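Local coordinates for protein RNA-dependent RNA polymerase (Toscana virus, PDB 6QW0) that probably cleaves capped host RNAs through its manganese-dependent cap-snatching endonuclease domain, supplying primers for viral transcription, at residues 113-118 / 127-132; 81-86 / 166-171. One frame throughout, in Å; residues are numbered along the deposited sequence.

Interaction 1 (113-118 / 127-132). With MN3 (manganese (III) ion), chain C; SO4 (sulfate ion), chain G.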
loop_
_atom_site.group_PDB
_atom_site.type_symbol
_atom_site.label_atom_id
_atom_site.label_comp_id
_atom_site.label_asym_id
_atom_site.label_seq_id
_atom_site.Cartn_x
_atom_site.Cartn_y
_atom_site.Cartn_z
ATOM N N PRO A 113 6.514 7.954 0.066
ATOM C CA PRO A 113 5.420 7.046 -0.307
ATOM C C PRO A 113 5.629 5.675 0.317
ATOM O O PRO A 113 6.704 5.345 0.823
ATOM C CB PRO A 113 5.504 6.975 -1.838
ATOM C CG PRO A 113 6.603 7.945 -2.245
ATOM C CD PRO A 113 7.457 8.166 -1.042
ATOM N N ASP A 114 4.581 4.848 0.277
ATOM C CA ASP A 114 4.653 3.557 0.965
ATOM C C ASP A 114 5.712 2.638 0.363
ATOM O O ASP A 114 6.321 1.837 1.083
ATOM C CB ASP A 114 3.293 2.860 0.938
ATOM C CG ASP A 114 2.331 3.436 1.958
ATOM O OD1 ASP A 114 2.695 3.502 3.150
ATOM O OD2 ASP A 114 1.225 3.864 1.576
HETATM N N MSE A 115 5.930 2.709 -0.948
HETATM C CA MSE A 115 6.967 1.905 -1.588
HETATM C C MSE A 115 7.645 2.706 -2.701
HETATM O O MSE A 115 6.967 3.411 -3.455
HETATM C CB MSE A 115 6.404 0.604 -2.173
HETATM C CG MSE A 115 5.460 -0.225 -1.274
HETATM SE SE MSE A 115 4.953 -1.876 -2.143
HETATM C CE MSE A 115 6.663 -2.813 -1.897
ATOM N N ILE A 116 8.977 2.604 -2.784
ATOM C CA ILE A 116 9.751 3.049 -3.949
ATOM C C ILE A 116 10.613 1.860 -4.358
ATOM O O ILE A 116 11.543 1.478 -3.630
ATOM C CB ILE A 116 10.621 4.285 -3.664
ATOM C CG1 ILE A 116 9.789 5.430 -3.086
ATOM C CG2 ILE A 116 11.332 4.753 -4.947
ATOM C CD1 ILE A 116 10.619 6.642 -2.627
ATOM N N ILE A 117 10.310 1.271 -5.506
ATOM C CA ILE A 117 10.934 0.034 -5.962
ATOM C C ILE A 117 11.768 0.331 -7.204
ATOM O O ILE A 117 11.243 0.800 -8.218
ATOM C CB ILE A 117 9.881 -1.040 -6.267
ATOM C CG1 ILE A 117 8.955 -1.239 -5.060
ATOM C CG2 ILE A 117 10.550 -2.340 -6.673
ATOM C CD1 ILE A 117 7.670 -1.964 -5.401
ATOM N N GLU A 118 13.059 0.012 -7.140
ATOM C CA GLU A 118 13.991 0.226 -8.240
ATOM C C GLU A 118 14.304 -1.119 -8.894
ATOM O O GLU A 118 14.607 -2.091 -8.195
ATOM C CB GLU A 118 15.256 0.911 -7.704
ATOM C CG GLU A 118 16.472 0.931 -8.610
ATOM C CD GLU A 118 17.130 2.306 -8.675
ATOM O OE1 GLU A 118 17.315 2.937 -7.613
ATOM O OE2 GLU A 118 17.457 2.760 -9.791
ATOM N N VAL A 127 4.531 3.301 -5.071
ATOM C CA VAL A 127 3.255 2.702 -4.678
ATOM C C VAL A 127 2.780 3.374 -3.397
ATOM O O VAL A 127 3.550 3.512 -2.443
ATOM C CB VAL A 127 3.362 1.176 -4.479
ATOM C CG1 VAL A 127 1.982 0.589 -4.204
ATOM C CG2 VAL A 127 3.980 0.503 -5.700
ATOM N N GLU A 128 1.516 3.798 -3.374
ATOM C CA GLU A 128 0.959 4.423 -2.182
ATOM C C GLU A 128 -0.325 3.709 -1.798
ATOM O O GLU A 128 -1.173 3.446 -2.663
ATOM C CB GLU A 128 0.698 5.916 -2.386
ATOM C CG GLU A 128 0.058 6.591 -1.187
ATOM C CD GLU A 128 0.929 6.589 0.068
ATOM O OE1 GLU A 128 2.168 6.431 -0.002
ATOM O OE2 GLU A 128 0.358 6.763 1.153
ATOM N N PHE A 129 -0.446 3.391 -0.504
ATOM C CA PHE A 129 -1.614 2.732 0.072
ATOM C C PHE A 129 -2.472 3.753 0.809
ATOM O O PHE A 129 -1.960 4.694 1.414
ATOM C CB PHE A 129 -1.221 1.642 1.085
ATOM C CG PHE A 129 -0.154 0.676 0.626
ATOM C CD1 PHE A 129 -0.194 0.067 -0.617
ATOM C CD2 PHE A 129 0.866 0.329 1.502
ATOM C CE1 PHE A 129 0.805 -0.840 -0.992
ATOM C CE2 PHE A 129 1.857 -0.575 1.130
ATOM C CZ PHE A 129 1.821 -1.154 -0.114
ATOM N N THR A 130 -3.785 3.539 0.806
ATOM C CA THR A 130 -4.641 4.417 1.589
ATOM C C THR A 130 -5.931 3.669 1.898
ATOM O O THR A 130 -6.212 2.615 1.319
ATOM C CB THR A 130 -4.886 5.754 0.861
ATOM O OG1 THR A 130 -5.512 6.704 1.742
ATOM C CG2 THR A 130 -5.742 5.560 -0.371
ATOM N N THR A 131 -6.666 4.176 2.887
ATOM C CA THR A 131 -7.909 3.562 3.344
ATOM C C THR A 131 -9.004 4.619 3.373
ATOM O O THR A 131 -8.737 5.821 3.321
ATOM C CB THR A 131 -7.772 2.958 4.750
ATOM O OG1 THR A 131 -7.613 4.022 5.700
ATOM C CG2 THR A 131 -6.563 2.034 4.844
ATOM N N THR A 132 -10.248 4.155 3.485
ATOM C CA THR A 132 -11.366 5.052 3.731
ATOM C C THR A 132 -12.411 4.303 4.541
ATOM O O THR A 132 -12.592 3.098 4.362
ATOM C CB THR A 132 -11.998 5.584 2.437
ATOM O OG1 THR A 132 -13.080 6.461 2.776
ATOM C CG2 THR A 132 -12.534 4.452 1.572
HETATM MN MN MN3 C . -0.168 5.229 2.702
HETATM S S SO4 G . -4.775 6.509 5.342
HETATM O O1 SO4 G . -5.046 5.098 5.581
HETATM O O2 SO4 G . -3.883 6.993 6.388
HETATM O O3 SO4 G . -4.151 6.719 4.032
HETATM O O4 SO4 G . -6.036 7.240 5.399
HETATM O O HOH W 1 1.046 6.378 4.377
HETATM O O HOH W 2 -1.492 6.915 3.690
#

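Interaction 2 (81-86 / 166-171)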
loop_
_atom_site.group_PDB
_atom_site.type_symbol
_atom_site.label_atom_id
_atom_site.label_comp_id
_atom_site.label_asym_id
_atom_site.label_seq_id
_atom_site.Cartn_x
_atom_site.Cartn_y
_atom_site.Cartn_z
ATOM N N PHE A 81 -1.658 -2.405 9.128
ATOM C CA PHE A 81 -2.094 -3.801 9.158
ATOM C C PHE A 81 -2.715 -4.217 7.832
ATOM O O PHE A 81 -2.447 -5.317 7.334
ATOM C CB PHE A 81 -3.075 -4.035 10.311
ATOM C CG PHE A 81 -3.482 -5.480 10.488
ATOM C CD1 PHE A 81 -4.589 -5.990 9.830
ATOM C CD2 PHE A 81 -2.763 -6.324 11.324
ATOM C CE1 PHE A 81 -4.971 -7.315 9.983
ATOM C CE2 PHE A 81 -3.141 -7.656 11.482
ATOM C CZ PHE A 81 -4.246 -8.147 10.807
ATOM N N THR A 82 -3.552 -3.358 7.247
ATOM C CA THR A 82 -4.236 -3.727 6.012
ATOM C C THR A 82 -3.250 -4.161 4.937
ATOM O O THR A 82 -3.458 -5.173 4.262
ATOM C CB THR A 82 -5.070 -2.548 5.506
ATOM O OG1 THR A 82 -6.128 -2.286 6.436
ATOM C CG2 THR A 82 -5.644 -2.847 4.131
ATOM N N PHE A 83 -2.158 -3.413 4.782
ATOM C CA PHE A 83 -1.245 -3.615 3.668
ATOM C C PHE A 83 0.027 -4.340 4.085
ATOM O O PHE A 83 0.967 -4.437 3.286
ATOM C CB PHE A 83 -0.934 -2.262 3.018
ATOM C CG PHE A 83 -2.156 -1.588 2.448
ATOM C CD1 PHE A 83 -2.656 -1.977 1.219
ATOM C CD2 PHE A 83 -2.812 -0.589 3.151
ATOM C CE1 PHE A 83 -3.801 -1.380 0.685
ATOM C CE2 PHE A 83 -3.960 0.019 2.619
ATOM C CZ PHE A 83 -4.441 -0.374 1.386
ATOM N N GLY A 84 0.040 -4.910 5.293
ATOM C CA GLY A 84 1.240 -5.516 5.850
ATOM C C GLY A 84 1.780 -6.687 5.061
ATOM O O GLY A 84 2.970 -7.002 5.177
ATOM N N HIS A 85 0.933 -7.373 4.300
ATOM C CA HIS A 85 1.381 -8.481 3.471
ATOM C C HIS A 85 2.077 -8.011 2.202
ATOM O O HIS A 85 2.718 -8.820 1.522
ATOM C CB HIS A 85 0.197 -9.383 3.099
ATOM C CG HIS A 85 -0.849 -8.700 2.276
ATOM N ND1 HIS A 85 -1.449 -7.522 2.666
ATOM C CD2 HIS A 85 -1.398 -9.024 1.082
ATOM C CE1 HIS A 85 -2.327 -7.153 1.752
ATOM N NE2 HIS A 85 -2.315 -8.047 0.779
ATOM N N LEU A 86 1.953 -6.733 1.866
ATOM C CA LEU A 86 2.570 -6.169 0.670
ATOM C C LEU A 86 3.824 -5.385 0.987
ATOM O O LEU A 86 4.764 -5.368 0.186
ATOM C CB LEU A 86 1.584 -5.251 -0.055
ATOM C CG LEU A 86 0.283 -5.911 -0.493
ATOM C CD1 LEU A 86 -0.612 -4.867 -1.122
ATOM C CD2 LEU A 86 0.556 -7.047 -1.459
ATOM N N TYR A 166 1.574 3.971 -8.710
ATOM C CA TYR A 166 0.471 3.055 -8.434
ATOM C C TYR A 166 -0.158 3.385 -7.088
ATOM O O TYR A 166 0.543 3.740 -6.134
ATOM C CB TYR A 166 0.939 1.592 -8.428
ATOM C CG TYR A 166 1.231 1.021 -9.795
ATOM C CD1 TYR A 166 0.195 0.754 -10.698
ATOM C CD2 TYR A 166 2.551 0.768 -10.194
ATOM C CE1 TYR A 166 0.455 0.220 -11.949
ATOM C CE2 TYR A 166 2.827 0.243 -11.445
ATOM C CZ TYR A 166 1.780 -0.011 -12.324
ATOM O OH TYR A 166 2.040 -0.543 -13.567
ATOM N N ILE A 167 -1.481 3.221 -7.010
ATOM C CA ILE A 167 -2.262 3.518 -5.809
ATOM C C ILE A 167 -3.119 2.310 -5.484
ATOM O O ILE A 167 -3.660 1.682 -6.396
ATOM C CB ILE A 167 -3.189 4.736 -6.005
ATOM C CG1 ILE A 167 -2.428 5.926 -6.601
ATOM C CG2 ILE A 167 -3.876 5.103 -4.698
ATOM C CD1 ILE A 167 -1.404 6.563 -5.680
ATOM N N ILE A 168 -3.255 1.994 -4.194
ATOM C CA ILE A 168 -4.288 1.069 -3.719
ATOM C C ILE A 168 -5.093 1.780 -2.636
ATOM O O ILE A 168 -4.542 2.121 -1.581
ATOM C CB ILE A 168 -3.707 -0.244 -3.156
ATOM C CG1 ILE A 168 -2.688 -0.857 -4.121
ATOM C CG2 ILE A 168 -4.829 -1.232 -2.885
ATOM C CD1 ILE A 168 -1.994 -2.101 -3.554
ATOM N N ALA A 169 -6.395 1.976 -2.881
ATOM C CA ALA A 169 -7.313 2.569 -1.904
ATOM C C ALA A 169 -8.363 1.535 -1.506
ATOM O O ALA A 169 -9.125 1.074 -2.359
ATOM C CB ALA A 169 -8.000 3.811 -2.479
ATOM N N VAL A 170 -8.409 1.165 -0.210
ATOM C CA VAL A 170 -9.329 0.125 0.251
ATOM C C VAL A 170 -10.544 0.762 0.915
ATOM O O VAL A 170 -10.435 1.793 1.588
ATOM C CB VAL A 170 -8.627 -0.862 1.211
ATOM C CG1 VAL A 170 -8.185 -0.153 2.475
ATOM C CG2 VAL A 170 -9.543 -2.046 1.533
ATOM N N HIS A 171 -11.711 0.158 0.695
ATOM C CA HIS A 171 -12.920 0.445 1.457
ATOM C C HIS A 171 -13.530 -0.884 1.899
ATOM O O HIS A 171 -13.038 -1.964 1.563
ATOM C CB HIS A 171 -13.901 1.309 0.646
ATOM C CG HIS A 171 -14.361 0.682 -0.632
ATOM N ND1 HIS A 171 -15.575 0.035 -0.749
ATOM C CD2 HIS A 171 -13.780 0.618 -1.856
ATOM C CE1 HIS A 171 -15.715 -0.415 -1.984
ATOM N NE2 HIS A 171 -14.640 -0.072 -2.676
#

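Interaction 1 (113-118 / 127-132)
V127 pairs with M115 as an antiparallel hydrogen-bonded pair: M115 N to V127 O and V127 N to M115 O both span 2.9 Å. Their side chains rise side by side from the same face of the sheet, M115 CB against V127 CB. D114 and M115 both face V127, a classic beta bulge, from which the D114 side chain reaches the metal. E128 follows, its chain bent at chi2 (64°), which turns the carboxylate back toward D114. E128 OE1 accepts a rather bent hydrogen bond from D114 N (2.9 Å, 138° at the hydrogen), nearly along the acceptor's C-O axis, and E128 OE2 binds one manganese at 2.2 Å. D114 and E128, on the two arms of a hairpin, are acidic metal ligands, consistent with the PD-(D/E)XK clan, although T130 stands where the motif's lysine would be. F129 serves twice through its backbone: F129 O ligates this manganese, and F129 N gives D114 OD2, itself a ligand, a 2.7 Å hydrogen bond from the anti side, slightly out of the carboxylate plane; with the metal bond this would restrain the carboxylate's rotation. The F129 ring lies nearly parallel to that carboxylate (18° between planes), F129 CD2 3.5 Å from D114 CG, and F129 CZ meets selenomethionine M115 SE obliquely at 3.8 Å, a Met-aromatic contact. Two waters and H79 complete this ion's shell; a second manganese lies about 3 Å from the D114 side chain. T130 OG1 and T131 OG1 donate to sulfate O3 and O1; O3 also accepts from a metal-bound water.

Interaction 2 (81-86 / 166-171)
The C-terminal end of helix 77-82 and the turn after it pack apolar side chains against strand 163-171, in the central mixed sheet of the endonuclease domain. F83, where the chain departs from helical geometry, extends its ring to the strand. I168 CG2 meets the ring at its edge, near the ring plane, 3.7 Å from F83 CE1, and the F83 and I168 side chains run antiparallel alongside each other. At the ring's far end, F83 CZ lies 3.9 Å from V170 CG1, which approaches obliquely. V170 chi1 of 64° places CG1 flanked by both backbone neighbours of CA, N and C, and there V170 CG1 also meets T82 CG2 at 4.1 Å. That same T82 methyl sits over the centre of the F83 ring, 3.6 Å above its plane, covering one ring face from the preceding residue. L86 comes to I168 tip to tip, its CD1 3.9 Å from I168 CD1. No hydrogen bond joins the two segments; T82 OG1 is instead bonded to the carbonyl of K78, one turn back in the helix. F193 of helix 183-203 touches both T82 and V170, while F83 stacks on F129 of the adjacent strand 124-131.

In the fold
Interactions 1 and 2 have centres about 8 Å apart, each about 4 Å from the centre of the chain. Both reach one mixed sheet, in which strands 124-131 and 163-171 run parallel as neighbours; T130 N to I168 O and E128 N to Y166 O, both 2.9 Å, are probable hydrogen bonds between them. Along the chain the order is 81-86, 113-118, 127-132, 166-171, so the hairpin of interaction 1 falls between the two halves of interaction 2. F83 CD2 lies 3.4 Å from F129 CB, joining the contacts directly. Helix 77-82, which leads into interaction 2, also carries the metal ligand H79, placing this packing beside the manganese site.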